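PDB 4JBM: interferon-inducible protein AIM2, which senses double-stranded DNA in the cytosol through its HIN domain, the part present here, and triggers assembly of the AIM2 inflammasome, leading to pyroptosis. Local coordinates for residues L4-L9 / V31-D36; P98-L103 / I132-G137; D156-T161 / F182-A187. One frame throughout, in Å; residues are numbered along the deposited sequence.

Contact 1: L4-L9 / V31-D36; sequences LVVTVL and VATETD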
loop_
_atom_site.group_PDB
_atom_site.type_symbol
_atom_site.label_atom_id
_atom_site.label_comp_id
_atom_site.label_asym_id
_atom_site.label_seq_id
_atom_site.Cartn_x
_atom_site.Cartn_y
_atom_site.Cartn_z
ATOM N N LEU A 4 8.667 -0.763 -19.679
ATOM C CA LEU A 4 7.374 -0.120 -19.509
ATOM C C LEU A 4 7.575 1.328 -19.080
ATOM O O LEU A 4 8.248 1.600 -18.085
ATOM C CB LEU A 4 6.528 -0.885 -18.481
ATOM C CG LEU A 4 5.025 -0.595 -18.417
ATOM C CD1 LEU A 4 4.373 -0.852 -19.764
ATOM C CD2 LEU A 4 4.356 -1.445 -17.352
ATOM N N VAL A 5 6.994 2.252 -19.834
ATOM C CA VAL A 5 7.018 3.659 -19.467
ATOM C C VAL A 5 5.835 3.947 -18.560
ATOM O O VAL A 5 4.695 3.654 -18.911
ATOM C CB VAL A 5 6.925 4.566 -20.697
ATOM C CG1 VAL A 5 6.936 6.028 -20.271
ATOM C CG2 VAL A 5 8.067 4.283 -21.649
ATOM N N VAL A 6 6.117 4.463 -17.367
ATOM C CA VAL A 6 5.079 4.796 -16.404
ATOM C C VAL A 6 5.289 6.209 -15.863
ATOM O O VAL A 6 6.386 6.768 -15.927
ATOM C CB VAL A 6 5.047 3.801 -15.220
ATOM C CG1 VAL A 6 4.665 2.406 -15.694
ATOM C CG2 VAL A 6 6.384 3.767 -14.539
ATOM N N THR A 7 4.210 6.789 -15.363
ATOM C CA THR A 7 4.235 8.082 -14.707
ATOM C C THR A 7 4.120 7.827 -13.205
ATOM O O THR A 7 3.223 7.107 -12.769
ATOM C CB THR A 7 3.042 8.937 -15.177
ATOM O OG1 THR A 7 3.074 9.062 -16.604
ATOM C CG2 THR A 7 3.073 10.318 -14.536
ATOM N N VAL A 8 5.013 8.411 -12.411
ATOM C CA VAL A 8 4.953 8.193 -10.965
ATOM C C VAL A 8 3.905 9.097 -10.319
ATOM O O VAL A 8 3.899 10.309 -10.525
ATOM C CB VAL A 8 6.325 8.384 -10.280
ATOM C CG1 VAL A 8 6.212 8.099 -8.786
ATOM C CG2 VAL A 8 7.353 7.472 -10.906
ATOM N N LEU A 9 3.021 8.479 -9.542
ATOM C CA LEU A 9 1.887 9.147 -8.903
ATOM C C LEU A 9 2.105 9.386 -7.412
ATOM O O LEU A 9 1.678 10.408 -6.878
ATOM C CB LEU A 9 0.619 8.306 -9.085
ATOM C CG LEU A 9 -0.299 8.561 -10.284
ATOM C CD1 LEU A 9 0.477 8.884 -11.528
ATOM C CD2 LEU A 9 -1.167 7.343 -10.514
ATOM N N VAL A 31 2.441 3.874 -9.620
ATOM C CA VAL A 31 2.749 4.429 -10.931
ATOM C C VAL A 31 1.586 4.116 -11.860
ATOM O O VAL A 31 0.723 3.305 -11.521
ATOM C CB VAL A 31 4.075 3.874 -11.491
ATOM C CG1 VAL A 31 5.219 4.124 -10.520
ATOM C CG2 VAL A 31 3.937 2.400 -11.790
ATOM N N ALA A 32 1.550 4.761 -13.015
ATOM C CA ALA A 32 0.422 4.594 -13.921
ATOM C C ALA A 32 0.829 4.720 -15.370
ATOM O O ALA A 32 1.728 5.479 -15.719
ATOM C CB ALA A 32 -0.673 5.601 -13.601
ATOM N N THR A 33 0.140 3.972 -16.220
ATOM C CA THR A 33 0.248 4.177 -17.650
ATOM C C THR A 33 -0.955 5.005 -18.052
ATOM O O THR A 33 -1.648 5.553 -17.196
ATOM C CB THR A 33 0.253 2.849 -18.416
ATOM O OG1 THR A 33 -0.909 2.082 -18.076
ATOM C CG2 THR A 33 1.485 2.057 -18.060
ATOM N N GLU A 34 -1.210 5.097 -19.350
ATOM C CA GLU A 34 -2.339 5.862 -19.849
ATOM C C GLU A 34 -3.659 5.122 -19.650
ATOM O O GLU A 34 -4.725 5.682 -19.891
ATOM C CB GLU A 34 -2.113 6.189 -21.325
ATOM C CG GLU A 34 -1.127 7.321 -21.558
ATOM C CD GLU A 34 -0.751 7.477 -23.019
ATOM O OE1 GLU A 34 -1.110 6.590 -23.820
ATOM O OE2 GLU A 34 -0.112 8.493 -23.366
ATOM N N THR A 35 -3.586 3.871 -19.199
ATOM C CA THR A 35 -4.778 3.035 -19.091
ATOM C C THR A 35 -5.107 2.648 -17.667
ATOM O O THR A 35 -6.274 2.570 -17.297
ATOM C CB THR A 35 -4.641 1.729 -19.898
ATOM O OG1 THR A 35 -3.470 1.793 -20.723
ATOM C CG2 THR A 35 -5.876 1.496 -20.752
ATOM N N ASP A 36 -4.076 2.417 -16.863
ATOM C CA ASP A 36 -4.278 1.954 -15.495
ATOM C C ASP A 36 -3.107 2.317 -14.590
ATOM O O ASP A 36 -2.106 2.889 -15.029
ATOM C CB ASP A 36 -4.521 0.437 -15.466
ATOM C CG ASP A 36 -5.411 0.006 -14.309
ATOM O OD1 ASP A 36 -5.437 0.712 -13.284
ATOM O OD2 ASP A 36 -6.090 -1.036 -14.431
HETATM O O HOH W 1 1.735 7.380 -18.057
#
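V31 lies across V6 and V8 on one face of the antiparallel hairpin of strands 4-16 and 25-32, in the first OB fold of the HIN domain. Its CB meets V6 CG2 at 3.8 Å, its CG2 rests against CB and both methyls of V6, and its CG1 reaches V8 CG2 at 4.0 Å. With CG1 anti to the carbonyl carbon (chi1 -56°), V31 turns CG1 to V8 and CG2 to V6. The opposite face carries T7 and A32, and both methyls of L9 close on A32 CB, CD2 at 3.6 Å. T7 and A32 form a hydrogen-bonded pair, T7 N to A32 O at 2.8 Å and nearly straight (176°), and A32 N to T7 O at 2.9 Å. A32 O also accepts from a water 2.6 Å from T7 OG1, which links the T7 hydroxyl indirectly to this carbonyl. Beyond A32 the strand gives way to a turn, and T33 keeps touch through CG2, 4.0 Å from V6 CG1. Strand 56-60 pairs with the other edge of strand 4-16 and packs I57 on V6 and V8; F38 and V40 of strand 37-42 cover V31, and V86 from a loop touches T7 and A32.

Contact 2: P98-L103 / I132-G137; sequences PRISKL and IHDKTG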
loop_
_atom_site.group_PDB
_atom_site.type_symbol
_atom_site.label_atom_id
_atom_site.label_comp_id
_atom_site.label_asym_id
_atom_site.label_seq_id
_atom_site.Cartn_x
_atom_site.Cartn_y
_atom_site.Cartn_z
ATOM N N PRO A 98 -9.897 1.663 -1.334
ATOM C CA PRO A 98 -10.945 0.764 -1.832
ATOM C C PRO A 98 -12.030 0.532 -0.773
ATOM O O PRO A 98 -11.733 0.574 0.421
ATOM C CB PRO A 98 -10.180 -0.540 -2.106
ATOM C CG PRO A 98 -8.729 -0.127 -2.267
ATOM C CD PRO A 98 -8.571 1.015 -1.306
ATOM N N ARG A 99 -13.274 0.323 -1.210
ATOM C CA ARG A 99 -14.359 -0.042 -0.295
ATOM C C ARG A 99 -14.186 -1.499 0.186
ATOM O O ARG A 99 -13.516 -2.296 -0.465
ATOM C CB ARG A 99 -15.725 0.165 -0.971
ATOM C CG ARG A 99 -16.063 1.625 -1.297
ATOM C CD ARG A 99 -15.984 2.509 -0.065
ATOM N NE ARG A 99 -14.654 3.093 0.075
ATOM C CZ ARG A 99 -14.224 3.737 1.151
ATOM N NH1 ARG A 99 -15.031 3.916 2.195
ATOM N NH2 ARG A 99 -12.987 4.213 1.175
ATOM N N ILE A 100 -14.730 -1.820 1.355
ATOM C CA ILE A 100 -14.641 -3.177 1.905
ATOM C C ILE A 100 -15.342 -4.250 1.050
ATOM O O ILE A 100 -14.780 -5.324 0.816
ATOM C CB ILE A 100 -15.172 -3.205 3.345
ATOM C CG1 ILE A 100 -14.249 -2.383 4.239
ATOM C CG2 ILE A 100 -15.247 -4.628 3.872
ATOM C CD1 ILE A 100 -14.770 -2.211 5.650
ATOM N N SER A 101 -16.552 -3.952 0.577
ATOM C CA SER A 101 -17.297 -4.867 -0.288
ATOM C C SER A 101 -16.546 -5.169 -1.582
ATOM O O SER A 101 -16.688 -6.248 -2.162
ATOM C CB SER A 101 -18.680 -4.296 -0.608
ATOM O OG SER A 101 -18.587 -3.110 -1.382
ATOM N N LYS A 102 -15.742 -4.213 -2.034
ATOM C CA LYS A 102 -14.928 -4.429 -3.220
ATOM C C LYS A 102 -13.741 -5.305 -2.847
ATOM O O LYS A 102 -13.380 -6.218 -3.581
ATOM C CB LYS A 102 -14.455 -3.090 -3.786
ATOM C CG LYS A 102 -13.620 -3.192 -5.065
ATOM C CD LYS A 102 -12.951 -1.848 -5.406
ATOM C CE LYS A 102 -13.911 -0.658 -5.282
ATOM N NZ LYS A 102 -13.385 0.420 -4.383
ATOM N N LEU A 103 -13.151 -5.035 -1.689
ATOM C CA LEU A 103 -11.977 -5.774 -1.247
ATOM C C LEU A 103 -12.303 -7.250 -1.037
ATOM O O LEU A 103 -11.439 -8.108 -1.220
ATOM C CB LEU A 103 -11.409 -5.178 0.045
ATOM C CG LEU A 103 -10.630 -3.864 -0.051
ATOM C CD1 LEU A 103 -10.060 -3.464 1.304
ATOM C CD2 LEU A 103 -9.514 -4.009 -1.071
ATOM N N ILE A 132 -12.389 -2.936 11.089
ATOM C CA ILE A 132 -12.512 -1.726 10.307
ATOM C C ILE A 132 -13.861 -1.715 9.614
ATOM O O ILE A 132 -14.466 -2.780 9.406
ATOM C CB ILE A 132 -11.388 -1.576 9.256
ATOM C CG1 ILE A 132 -11.487 -2.666 8.188
ATOM C CG2 ILE A 132 -10.026 -1.585 9.914
ATOM C CD1 ILE A 132 -10.557 -2.439 6.979
ATOM N N HIS A 133 -14.330 -0.516 9.268
ATOM C CA HIS A 133 -15.659 -0.389 8.673
ATOM C C HIS A 133 -15.831 0.789 7.722
ATOM O O HIS A 133 -15.185 1.838 7.864
ATOM C CB HIS A 133 -16.727 -0.313 9.773
ATOM C CG HIS A 133 -16.754 0.994 10.502
ATOM N ND1 HIS A 133 -15.853 1.309 11.492
ATOM C CD2 HIS A 133 -17.568 2.071 10.375
ATOM C CE1 HIS A 133 -16.110 2.520 11.953
ATOM N NE2 HIS A 133 -17.141 3.006 11.290
ATOM N N ASP A 134 -16.708 0.587 6.743
ATOM C CA ASP A 134 -17.240 1.664 5.922
ATOM C C ASP A 134 -18.718 1.364 5.684
ATOM O O ASP A 134 -19.283 0.506 6.360
ATOM C CB ASP A 134 -16.430 1.853 4.628
ATOM C CG ASP A 134 -16.448 0.623 3.715
ATOM O OD1 ASP A 134 -17.414 -0.162 3.758
ATOM O OD2 ASP A 134 -15.475 0.435 2.952
ATOM N N LYS A 135 -19.348 2.056 4.742
ATOM C CA LYS A 135 -20.773 1.843 4.501
ATOM C C LYS A 135 -21.100 0.538 3.763
ATOM O O LYS A 135 -22.267 0.169 3.649
ATOM C CB LYS A 135 -21.379 3.056 3.783
ATOM C CG LYS A 135 -21.478 4.289 4.672
ATOM C CD LYS A 135 -22.212 5.440 4.008
ATOM C CE LYS A 135 -23.043 6.197 5.030
ATOM N NZ LYS A 135 -22.271 6.475 6.274
ATOM N N THR A 136 -20.074 -0.165 3.289
ATOM C CA THR A 136 -20.279 -1.350 2.455
ATOM C C THR A 136 -20.127 -2.667 3.225
ATOM O O THR A 136 -20.388 -3.746 2.682
ATOM C CB THR A 136 -19.287 -1.395 1.279
ATOM O OG1 THR A 136 -17.945 -1.387 1.779
ATOM C CG2 THR A 136 -19.518 -0.213 0.320
ATOM N N GLY A 137 -19.664 -2.581 4.468
ATOM C CA GLY A 137 -19.460 -3.764 5.278
ATOM C C GLY A 137 -18.421 -3.579 6.364
ATOM O O GLY A 137 -17.945 -2.468 6.607
HETATM O O HOH W 2 -12.791 1.567 3.099
HETATM O O HOH W 3 -18.172 3.776 2.399
#
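I100 and S101, the first residues of helix 100-103, dock on the type I beta turn D134-G137 that joins strands 127-134 and 137-144 in the second OB fold of the HIN domain. The helix start is held by side chains of the turn. I100 N donates to D134 OD2 at 2.9 Å, using the syn lone pair of that oxygen, and S101 N donates to T136 OG1 at 3.2 Å, almost straight at 167°. Two N-H groups at the helix N terminus, which lack partners within the helix, are thereby satisfied.

D134 is itself set by an Asx turn: its OD1 accepts from T136 N at 2.7 Å, met from above the carboxylate plane. OD2 takes a further bond from a water that also donates to P98 O, tying the residue before R99 to the same carboxylate. The R99 guanidinium approaches obliquely, its plane 28° from that of the carboxylate; NH1 forms a salt bridge of charges alone, with OD2 well out of the guanidinium plane. R99 NH1 instead donates to a second water, which also accepts from K135 N, while NH2 bonds to T97 O. R99 and K135 both pack on phosphates of the bound DNA, in keeping with electrostatic binding by this domain.

Beneath these polar groups I100 slides past D134 toward the strand, extended at chi2 (173°). It packs on M139, and its CD1 ends 4.2 Å from I132 CG1 and 3.3 Å from G137 O.

Contact 3: D156-T161 / F182-A187; sequences DKIRLT and FKVIKA
I158 lays its CG2 methyl against the ring of F182, 3.5 Å from CZ, and L160 CD1 lies 4.0 Å from CD1 of the same ring. Both methyls meet the ring obliquely, although the L160 and F182 side chains run side by side. With chi1 at 174° the ring leans toward I158, two residues before its pair partner L160, so that CE1 and CZ meet I158 CG2. On this face Y130 touches both I158 and F182.

Around this centre runs an antiparallel ladder between strands 157-160 and 181-185 in the second OB fold. K157 and I185 are joined by two backbone bonds, as are R159 and K183; I185 N to K157 O is 2.7 Å. On the other face R159 and K183 run side by side, and K183 CD sits over one face of the guanidinium, 3.5 Å from NH2.

Past the strand ends, D156 OD1 accepts from A187 N at 2.8 Å, and OD2 forms a salt bridge with K186 NZ at 3.1 Å and accepts from E153 N. These partners probably stabilise the buried carboxylate in its charged form. R159 NH1 and K183 NZ stand 4.5 Å apart, two like charges that would probably make this face locally positive.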
loop_
_atom_site.group_PDB
_atom_site.type_symbol
_atom_site.label_atom_id
_atom_site.label_comp_id
_atom_site.label_asym_id
_atom_site.label_seq_id
_atom_site.Cartn_x
_atom_site.Cartn_y
_atom_site.Cartn_z
ATOM N N ASP A 156 -10.494 6.103 15.823
ATOM C CA ASP A 156 -9.290 6.473 15.106
ATOM C C ASP A 156 -9.287 5.841 13.722
ATOM O O ASP A 156 -10.209 5.123 13.340
ATOM C CB ASP A 156 -8.035 6.039 15.870
ATOM C CG ASP A 156 -7.848 6.794 17.175
ATOM O OD1 ASP A 156 -8.264 7.969 17.250
ATOM O OD2 ASP A 156 -7.258 6.215 18.114
ATOM N N LYS A 157 -8.225 6.100 12.980
ATOM C CA LYS A 157 -8.064 5.511 11.671
ATOM C C LYS A 157 -6.700 4.856 11.586
ATOM O O LYS A 157 -5.776 5.209 12.325
ATOM C CB LYS A 157 -8.215 6.563 10.571
ATOM C CG LYS A 157 -9.576 7.259 10.521
ATOM C CD LYS A 157 -9.628 8.224 9.333
ATOM C CE LYS A 157 -10.975 8.900 9.213
ATOM N NZ LYS A 157 -11.083 10.013 10.174
ATOM N N ILE A 158 -6.597 3.871 10.705
ATOM C CA ILE A 158 -5.330 3.241 10.394
ATOM C C ILE A 158 -5.020 3.459 8.922
ATOM O O ILE A 158 -5.877 3.265 8.056
ATOM C CB ILE A 158 -5.328 1.741 10.745
ATOM C CG1 ILE A 158 -6.501 1.025 10.086
ATOM C CG2 ILE A 158 -5.411 1.564 12.236
ATOM C CD1 ILE A 158 -6.611 -0.456 10.490
ATOM N N ARG A 159 -3.808 3.911 8.647
ATOM C CA ARG A 159 -3.323 4.060 7.282
ATOM C C ARG A 159 -2.444 2.852 6.984
ATOM O O ARG A 159 -1.399 2.657 7.620
ATOM C CB ARG A 159 -2.567 5.378 7.121
ATOM C CG ARG A 159 -2.335 5.842 5.686
ATOM C CD ARG A 159 -1.312 6.949 5.732
ATOM N NE ARG A 159 -0.009 6.399 6.098
ATOM C CZ ARG A 159 1.069 7.115 6.394
ATOM N NH1 ARG A 159 1.018 8.436 6.424
ATOM N NH2 ARG A 159 2.197 6.499 6.708
ATOM N N LEU A 160 -2.912 2.044 6.035
ATOM C CA LEU A 160 -2.272 0.808 5.604
ATOM C C LEU A 160 -1.487 1.044 4.319
ATOM O O LEU A 160 -1.991 1.671 3.384
ATOM C CB LEU A 160 -3.335 -0.266 5.337
ATOM C CG LEU A 160 -3.921 -1.107 6.478
ATOM C CD1 LEU A 160 -4.228 -0.268 7.687
ATOM C CD2 LEU A 160 -5.173 -1.825 6.010
ATOM N N THR A 161 -0.254 0.553 4.280
ATOM C CA THR A 161 0.538 0.560 3.050
ATOM C C THR A 161 1.061 -0.852 2.757
ATOM O O THR A 161 1.735 -1.453 3.600
ATOM C CB THR A 161 1.713 1.553 3.136
ATOM O OG1 THR A 161 1.260 2.801 3.680
ATOM C CG2 THR A 161 2.323 1.785 1.764
ATOM N N PHE A 182 2.427 0.444 8.515
ATOM C CA PHE A 182 1.184 0.628 9.246
ATOM C C PHE A 182 1.310 1.887 10.079
ATOM O O PHE A 182 2.342 2.107 10.709
ATOM C CB PHE A 182 0.924 -0.581 10.150
ATOM C CG PHE A 182 -0.265 -0.432 11.060
ATOM C CD1 PHE A 182 -1.528 -0.769 10.616
ATOM C CD2 PHE A 182 -0.112 0.016 12.366
ATOM C CE1 PHE A 182 -2.624 -0.651 11.445
ATOM C CE2 PHE A 182 -1.208 0.139 13.203
ATOM C CZ PHE A 182 -2.464 -0.198 12.741
ATOM N N LYS A 183 0.269 2.714 10.081
ATOM C CA LYS A 183 0.286 3.934 10.886
ATOM C C LYS A 183 -1.067 4.209 11.528
ATOM O O LYS A 183 -2.104 4.017 10.913
ATOM C CB LYS A 183 0.703 5.138 10.038
ATOM C CG LYS A 183 0.924 6.410 10.850
ATOM C CD LYS A 183 1.483 7.552 10.008
ATOM C CE LYS A 183 2.089 8.629 10.900
ATOM N NZ LYS A 183 3.254 9.296 10.261
ATOM N N VAL A 184 -1.056 4.681 12.768
ATOM C CA VAL A 184 -2.300 5.042 13.430
ATOM C C VAL A 184 -2.528 6.537 13.272
ATOM O O VAL A 184 -1.661 7.347 13.623
ATOM C CB VAL A 184 -2.302 4.659 14.926
ATOM C CG1 VAL A 184 -3.424 5.376 15.653
ATOM C CG2 VAL A 184 -2.444 3.160 15.087
ATOM N N ILE A 185 -3.693 6.893 12.732
ATOM C CA ILE A 185 -4.077 8.288 12.566
ATOM C C ILE A 185 -5.136 8.586 13.611
ATOM O O ILE A 185 -6.265 8.113 13.513
ATOM C CB ILE A 185 -4.656 8.571 11.163
ATOM C CG1 ILE A 185 -3.750 7.984 10.074
ATOM C CG2 ILE A 185 -4.826 10.068 10.957
ATOM C CD1 ILE A 185 -2.428 8.715 9.908
ATOM N N LYS A 186 -4.759 9.361 14.622
ATOM C CA LYS A 186 -5.627 9.571 15.770
ATOM C C LYS A 186 -6.680 10.632 15.487
ATOM O O LYS A 186 -6.388 11.670 14.890
ATOM C CB LYS A 186 -4.810 9.965 17.003
ATOM C CG LYS A 186 -3.861 8.892 17.494
ATOM C CD LYS A 186 -3.417 9.163 18.921
ATOM C CE LYS A 186 -4.583 9.049 19.886
ATOM N NZ LYS A 186 -5.195 7.690 19.863
ATOM N N ALA A 187 -7.908 10.352 15.909
ATOM C CA ALA A 187 -8.959 11.347 15.879
ATOM C C ALA A 187 -8.491 12.526 16.713
ATOM O O ALA A 187 -7.820 12.343 17.727
ATOM C CB ALA A 187 -10.237 10.776 16.444
#

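In the fold
Contact 1 lies in a different sheet from contacts 2 and 3, and its centre is about 27 Å from that of contact 3, across the middle of the chain. Contacts 2 and 3 reach one sheet and touch where I132 of strand 127-134 packs by CG2 on I158 CD1 at 3.6 Å, joining their apolar sides. All are partly buried, but contact 1 has no exposed residue among those that touch, contact 2 one and contact 3 three. Contacts 1 and 3 are antiparallel strand pairings with an apolar face, contact 3 adding charged groups; contact 2 instead joins a helix start to a turn through side-chain acceptors and waters, and lies closest to DNA (nearest atoms about 4 Å).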